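Local coordinates for protein intradiol ring-cleavage dioxygenase (Streptomyces sp. SirexAA-E, PDB 4ILV) that probably cleaves catechol-type aromatic rings between their two hydroxyl-bearing carbons with dioxygen at a non-haem iron(III) centre, as intradiol dioxygenases do, at residues Thr98-Ala101 / Phe102-His105; Gly122-Pro125 / Gly126-Arg129; Ala135-Pro138 / Gly139-Val142. One frame throughout, in Å; residues are numbered along the deposited sequence.

All three contacts are type II beta turns of the dioxygenase domain, met in series along the chain: 98-105, then 122-129, then 135-142. Interaction 1 leads into strand 103-107, an outermost strand of the antiparallel four-stranded sheet, and interaction 3 joins strands 130-136 and 143-148 of that same sheet; their centres lie about 21 Å apart. Interaction 2 sits in the loop between strands 113-119 and 130-136 and supplies Tyr124 to the iron site, about 19 Å from the centre of interaction 1 and about 28 Å from that of interaction 3. Interactions 2 and 3 fall on opposite sides of the chain's centre, so the iron-binding loop and the hairpin turn lie well apart.

Interaction 1 of 3, residues Thr98-Ala101 / Phe102-His105; sequences TGFA and FRGH
Arg103 crosses Phe100 at about a right angle, side chain to side chain, at a type II beta turn that runs from Phe100 to Arg103 and delivers the chain into strand 103-107. The backbone part is slight: Arg103 N donates to Phe100 O at 3.0 Å, but the N-H...O angle of 133° makes this a weak bond. Phe102 takes the positive phi of the third turn position, and its side chain leaves the turn to pack on Val56, Gln88 and residues of strand 113-119, including Ile119.

The apolar touch is Arg103 CD on Phe100 CD1, at 3.8 Å. Arg103 CG lies beside its own backbone N (chi1 -50°), which turns the side chain back along the turn, and from CG to NE the chain is extended. The ring meets the arginine at CD, and its plane is turned 81° from that of the guanidinium. Ala101 CB adds a looser touch, 4.3 Å from Phe102 CD2.

Nearer the backbone, the arginine methylenes lie against carbonyl oxygens, CB 3.3 Å from Phe100 O and CG 3.5 Å from Ala101 O. The polar partners lie beyond the turn. The buried guanidinium is held by backbone carbonyls, NH2 donating to Tyr44 O and NH1 to Asp96 O, while the Asp96 carboxylate accepts from the backbone N of Gly99 and of Ala101. Lys46 makes a cation-pi contact with the Phe100 ring and donates to Gly99 O.

Arg103 thus divides its work, its methylenes lining the turn and its charged end binding carbonyls. With the guanidinium fixed by these bonds, the turn is tied back to Asp96 earlier in its own loop, beside the iron ligand Tyr95, and to Tyr44 from far earlier in the chain, even though its own backbone bond is weak.

Interaction 2 of 3, residues Gly122-Pro125 / Gly126-Arg129; sequences GLYP and GRTR. With FE (Fe (III) ion), chain C; EDO (1,2-ethanediol), chain D.
Tyr124 and Arg127 close a type II beta turn in the iron-binding loop of this transthyretin-clan beta-sandwich, their side chains side by side. This is the tight part: Arg127 CG lies 3.6 Å from Tyr124 CE1 and Arg127 CB sits over one ring face. Tyr124 CG stands between backbone N and carbonyl carbon (chi1 63°), bringing the phenol alongside the arginine; Tyr124 OH binds the iron at 2.0 Å, in the ring plane. Tyr95, His130 and His132 complete the protein ligands, and an ethanediol, probably from the crystallisation liquor, adds O1 and O2. Past the ring, Arg127 NH1 donates to ethanediol O1 at 2.7 Å and NE forms a salt bridge with Asp158. Shortened to an alanine, Arg127 would lose CG beside the ring and the bond to O1, and Asp158 would probably be left without its charged mate.

The rest is looser and wetter. Arg127 N reaches Tyr124 O by a weak 3.4 Å bond, and water 2 links Tyr124 N to Arg127 O. Leu123 CD2 lies over the Arg129 guanidinium, whose NE pairs with Glu152. At its edge water 1 accepts from Arg129 NH1 at 3.2 Å and from Leu123 N at 2.9 Å.

Interaction 3 of 3, residues Ala135-Pro138 / Gly139-Val142; sequences AQAP and GRPV
Gln136 reaches across a hairpin connection to Arg140 and Val142, its side chain spanning the two arms beside a type II beta turn from Ala137 to Arg140. Its CB meets Val142 CG2 at 3.9 Å. CG, placed anti to the backbone N (chi1 -172°), passes 3.2 Å from Arg140 O, and the chain stays extended from there, which carries the amide to the far arm. CD packs against Val142 CG2 at 3.4 Å, and the same methyl touches OE1 and NE2. At the tip NE2 donates to Arg140 O at 2.8 Å, an almost straight bond (160°) that approaches nearly along the C=O axis and keeps close to the plane of the glutamine amide. The amide is thus held by a bond at its nitrogen and a methyl packed against its carbon.

The turn itself is closed by Arg140 N donating to Ala137 O at 2.9 Å. Gly139 has a positive phi, and a CB there would clash with Pro138 O. Between the arms, water 3 accepts from Ala137 N and donates to Pro141 O at 2.7 Å. Farther on, Val142 CA makes a CA-H...O contact with Ala135 O.

The hairpin links strand 130-136 to its antiparallel neighbour 143-148 at the sheet's margin; Ala135 pairs with Leu143, and Gln136 bonds by its backbone to Leu83 of strand 83-87.

Interaction 1 of 3, residues Thr98-Ala101 / Phe102-His105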
loop_
_atom_site.group_PDB
_atom_site.type_symbol
_atom_site.label_atom_id
_atom_site.label_comp_id
_atom_site.label_asym_id
_atom_site.label_seq_id
_atom_site.Cartn_x
_atom_site.Cartn_y
_atom_site.Cartn_z
ATOM N N THR A 98 3.124 -17.032 9.396
ATOM C CA THR A 98 2.472 -17.803 10.446
ATOM C C THR A 98 1.348 -16.964 11.052
ATOM O O THR A 98 0.275 -17.490 11.362
ATOM C CB THR A 98 3.476 -18.302 11.512
ATOM O OG1 THR A 98 3.856 -17.233 12.380
ATOM C CG2 THR A 98 4.718 -18.841 10.831
ATOM N N GLY A 99 1.606 -15.668 11.233
ATOM C CA GLY A 99 0.579 -14.742 11.690
ATOM C C GLY A 99 0.213 -13.652 10.695
ATOM O O GLY A 99 0.335 -13.824 9.476
ATOM N N PHE A 100 -0.203 -12.502 11.214
ATOM C CA PHE A 100 -0.671 -11.425 10.352
ATOM C C PHE A 100 0.022 -10.109 10.648
ATOM O O PHE A 100 -0.511 -9.033 10.348
ATOM C CB PHE A 100 -2.197 -11.291 10.449
ATOM C CG PHE A 100 -2.941 -12.426 9.793
ATOM C CD1 PHE A 100 -3.420 -12.304 8.500
ATOM C CD2 PHE A 100 -3.147 -13.618 10.465
ATOM C CE1 PHE A 100 -4.096 -13.343 7.895
ATOM C CE2 PHE A 100 -3.819 -14.666 9.866
ATOM C CZ PHE A 100 -4.298 -14.527 8.577
ATOM N N ALA A 101 1.224 -10.179 11.218
ATOM C CA ALA A 101 1.991 -8.954 11.388
ATOM C C ALA A 101 2.172 -8.276 10.020
ATOM O O ALA A 101 2.419 -8.943 9.011
ATOM C CB ALA A 101 3.338 -9.234 12.044
ATOM N N PHE A 102 2.023 -6.956 9.995
ATOM C CA PHE A 102 2.146 -6.176 8.768
ATOM C C PHE A 102 1.155 -6.558 7.696
ATOM O O PHE A 102 1.427 -6.439 6.498
ATOM C CB PHE A 102 3.585 -6.178 8.251
ATOM C CG PHE A 102 4.493 -5.368 9.102
ATOM C CD1 PHE A 102 4.475 -3.982 9.010
ATOM C CD2 PHE A 102 5.318 -5.969 10.035
ATOM C CE1 PHE A 102 5.287 -3.215 9.808
ATOM C CE2 PHE A 102 6.141 -5.202 10.850
ATOM C CZ PHE A 102 6.125 -3.823 10.737
ATOM N N ARG A 103 -0.009 -7.002 8.156
ATOM C CA ARG A 103 -1.158 -7.250 7.304
ATOM C C ARG A 103 -2.353 -6.565 7.969
ATOM O O ARG A 103 -2.577 -6.713 9.171
ATOM C CB ARG A 103 -1.413 -8.755 7.162
ATOM C CG ARG A 103 -0.166 -9.552 6.771
ATOM C CD ARG A 103 -0.470 -11.024 6.569
ATOM N NE ARG A 103 0.720 -11.783 6.199
ATOM C CZ ARG A 103 1.169 -11.910 4.952
ATOM N NH1 ARG A 103 2.261 -12.633 4.712
ATOM N NH2 ARG A 103 0.534 -11.308 3.943
ATOM N N GLY A 104 -3.112 -5.799 7.200
ATOM C CA GLY A 104 -4.295 -5.150 7.738
ATOM C C GLY A 104 -5.112 -4.465 6.652
ATOM O O GLY A 104 -4.547 -3.945 5.697
ATOM N N HIS A 105 -6.436 -4.460 6.797
ATOM C CA HIS A 105 -7.300 -3.828 5.802
ATOM C C HIS A 105 -8.185 -2.748 6.407
ATOM O O HIS A 105 -8.369 -2.684 7.634
ATOM C CB HIS A 105 -8.169 -4.868 5.084
ATOM C CG HIS A 105 -9.239 -5.471 5.946
ATOM N ND1 HIS A 105 -9.086 -6.685 6.587
ATOM C CD2 HIS A 105 -10.484 -5.040 6.251
ATOM C CE1 HIS A 105 -10.187 -6.962 7.264
ATOM N NE2 HIS A 105 -11.049 -5.978 7.077
#

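Interaction 2 of 3, residues Gly122-Pro125 / Gly126-Arg129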
loop_
_atom_site.group_PDB
_atom_site.type_symbol
_atom_site.label_atom_id
_atom_site.label_comp_id
_atom_site.label_asym_id
_atom_site.label_seq_id
_atom_site.Cartn_x
_atom_site.Cartn_y
_atom_site.Cartn_z
ATOM N N GLY A 122 11.518 -3.328 4.605
ATOM C CA GLY A 122 12.894 -3.642 4.287
ATOM C C GLY A 122 13.034 -4.331 2.937
ATOM O O GLY A 122 12.071 -4.891 2.398
ATOM N N LEU A 123 14.241 -4.273 2.382
ATOM C CA LEU A 123 14.552 -4.973 1.141
ATOM C C LEU A 123 14.755 -6.479 1.355
ATOM O O LEU A 123 15.277 -6.909 2.397
ATOM C CB LEU A 123 15.817 -4.400 0.522
ATOM C CG LEU A 123 15.782 -2.971 0.003
ATOM C CD1 LEU A 123 17.145 -2.661 -0.604
ATOM C CD2 LEU A 123 14.678 -2.805 -1.020
ATOM N N TYR A 124 14.389 -7.255 0.338
ATOM C CA TYR A 124 14.612 -8.695 0.326
ATOM C C TYR A 124 15.068 -9.127 -1.078
ATOM O O TYR A 124 15.083 -8.296 -1.986
ATOM C CB TYR A 124 13.368 -9.440 0.837
ATOM C CG TYR A 124 12.097 -9.299 0.027
ATOM C CD1 TYR A 124 11.847 -10.130 -1.064
ATOM C CD2 TYR A 124 11.121 -8.385 0.388
ATOM C CE1 TYR A 124 10.676 -10.032 -1.788
ATOM C CE2 TYR A 124 9.932 -8.272 -0.341
ATOM C CZ TYR A 124 9.717 -9.103 -1.423
ATOM O OH TYR A 124 8.552 -9.012 -2.151
ATOM N N PRO A 125 15.500 -10.403 -1.254
ATOM C CA PRO A 125 16.162 -10.698 -2.535
ATOM C C PRO A 125 15.343 -10.459 -3.816
ATOM O O PRO A 125 14.186 -10.868 -3.940
ATOM C CB PRO A 125 16.554 -12.175 -2.397
ATOM C CG PRO A 125 16.756 -12.362 -0.892
ATOM C CD PRO A 125 15.650 -11.517 -0.293
ATOM N N GLY A 126 15.976 -9.774 -4.763
ATOM C CA GLY A 126 15.432 -9.604 -6.092
ATOM C C GLY A 126 14.420 -8.486 -6.278
ATOM O O GLY A 126 14.032 -8.206 -7.404
ATOM N N ARG A 127 13.991 -7.840 -5.201
ATOM C CA ARG A 127 12.922 -6.848 -5.333
ATOM C C ARG A 127 13.320 -5.488 -4.796
ATOM O O ARG A 127 14.013 -5.375 -3.779
ATOM C CB ARG A 127 11.639 -7.311 -4.623
ATOM C CG ARG A 127 11.069 -8.631 -5.116
ATOM C CD ARG A 127 9.682 -8.500 -5.725
ATOM N NE ARG A 127 9.496 -7.240 -6.436
ATOM C CZ ARG A 127 8.386 -6.512 -6.367
ATOM N NH1 ARG A 127 7.364 -6.931 -5.622
ATOM N NH2 ARG A 127 8.296 -5.368 -7.041
ATOM N N THR A 128 12.834 -4.450 -5.464
ATOM C CA THR A 128 12.925 -3.108 -4.919
ATOM C C THR A 128 11.931 -2.978 -3.763
ATOM O O THR A 128 11.149 -3.894 -3.498
ATOM C CB THR A 128 12.644 -2.045 -5.982
ATOM O OG1 THR A 128 13.025 -0.760 -5.478
ATOM C CG2 THR A 128 11.169 -2.041 -6.352
ATOM N N ARG A 129 11.970 -1.848 -3.066
ATOM C CA ARG A 129 11.110 -1.642 -1.911
ATOM C C ARG A 129 9.638 -1.425 -2.332
ATOM O O ARG A 129 9.361 -0.664 -3.268
ATOM C CB ARG A 129 11.625 -0.438 -1.129
ATOM C CG ARG A 129 11.236 -0.466 0.319
ATOM C CD ARG A 129 11.780 0.735 1.055
ATOM N NE ARG A 129 13.198 0.949 0.795
ATOM C CZ ARG A 129 14.198 0.374 1.452
ATOM N NH1 ARG A 129 13.966 -0.492 2.442
ATOM N NH2 ARG A 129 15.442 0.678 1.108
HETATM FE FE FE C . 6.590 -8.483 -1.850
HETATM C C1 EDO D . 6.833 -10.538 -4.391
HETATM O O1 EDO D . 6.703 -9.126 -4.141
HETATM C C2 EDO D . 6.897 -11.321 -3.071
HETATM O O2 EDO D . 5.991 -10.764 -2.095
HETATM O O HOH W 1 16.038 -2.486 3.825
HETATM O O HOH W 2 12.395 -5.631 -1.265
#

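Interaction 3 of 3, residues Ala135-Pro138 / Gly139-Val142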
loop_
_atom_site.group_PDB
_atom_site.type_symbol
_atom_site.label_atom_id
_atom_site.label_comp_id
_atom_site.label_asym_id
_atom_site.label_seq_id
_atom_site.Cartn_x
_atom_site.Cartn_y
_atom_site.Cartn_z
ATOM N N ALA A 135 -7.314 -3.491 -3.776
ATOM C CA ALA A 135 -8.396 -2.517 -3.670
ATOM C C ALA A 135 -9.668 -3.069 -4.292
ATOM O O ALA A 135 -9.643 -3.600 -5.404
ATOM C CB ALA A 135 -8.008 -1.192 -4.371
ATOM N N GLN A 136 -10.786 -2.948 -3.583
ATOM C CA GLN A 136 -12.045 -3.418 -4.130
ATOM C C GLN A 136 -13.181 -2.469 -3.800
ATOM O O GLN A 136 -13.545 -2.308 -2.636
ATOM C CB GLN A 136 -12.376 -4.824 -3.621
ATOM C CG GLN A 136 -13.592 -5.452 -4.299
ATOM C CD GLN A 136 -13.906 -6.843 -3.783
ATOM O OE1 GLN A 136 -13.600 -7.178 -2.637
ATOM N NE2 GLN A 136 -14.517 -7.667 -4.631
ATOM N N ALA A 137 -13.718 -1.838 -4.838
ATOM C CA ALA A 137 -14.917 -1.028 -4.728
ATOM C C ALA A 137 -16.105 -1.972 -4.551
ATOM O O ALA A 137 -16.093 -3.085 -5.080
ATOM C CB ALA A 137 -15.092 -0.187 -5.986
ATOM N N PRO A 138 -17.128 -1.540 -3.798
ATOM C CA PRO A 138 -18.284 -2.389 -3.506
ATOM C C PRO A 138 -18.896 -2.987 -4.766
ATOM O O PRO A 138 -19.286 -2.245 -5.674
ATOM C CB PRO A 138 -19.276 -1.425 -2.837
ATOM C CG PRO A 138 -18.782 -0.057 -3.157
ATOM C CD PRO A 138 -17.303 -0.179 -3.265
ATOM N N GLY A 139 -18.944 -4.314 -4.825
ATOM C CA GLY A 139 -19.575 -5.021 -5.928
ATOM C C GLY A 139 -18.736 -5.098 -7.185
ATOM O O GLY A 139 -19.227 -5.461 -8.249
ATOM N N ARG A 140 -17.466 -4.740 -7.066
ATOM C CA ARG A 140 -16.562 -4.745 -8.210
ATOM C C ARG A 140 -15.431 -5.767 -8.028
ATOM O O ARG A 140 -15.182 -6.232 -6.914
ATOM C CB ARG A 140 -16.003 -3.331 -8.433
ATOM C CG ARG A 140 -17.081 -2.284 -8.704
ATOM C CD ARG A 140 -17.822 -2.630 -9.990
ATOM N NE ARG A 140 -16.884 -2.791 -11.100
ATOM C CZ ARG A 140 -17.235 -3.093 -12.347
ATOM N NH1 ARG A 140 -16.306 -3.218 -13.287
ATOM N NH2 ARG A 140 -18.512 -3.272 -12.652
ATOM N N PRO A 141 -14.763 -6.142 -9.129
ATOM C CA PRO A 141 -13.561 -6.984 -9.054
ATOM C C PRO A 141 -12.442 -6.366 -8.214
ATOM O O PRO A 141 -12.379 -5.155 -8.025
ATOM C CB PRO A 141 -13.125 -7.114 -10.521
ATOM C CG PRO A 141 -13.968 -6.113 -11.291
ATOM C CD PRO A 141 -15.224 -5.970 -10.516
ATOM N N VAL A 142 -11.571 -7.213 -7.687
ATOM C CA VAL A 142 -10.459 -6.746 -6.877
ATOM C C VAL A 142 -9.312 -6.295 -7.772
ATOM O O VAL A 142 -8.930 -7.004 -8.701
ATOM C CB VAL A 142 -9.942 -7.858 -5.944
ATOM C CG1 VAL A 142 -8.664 -7.423 -5.256
ATOM C CG2 VAL A 142 -10.998 -8.231 -4.924
HETATM O O HOH W 3 -12.716 -2.522 -7.403
#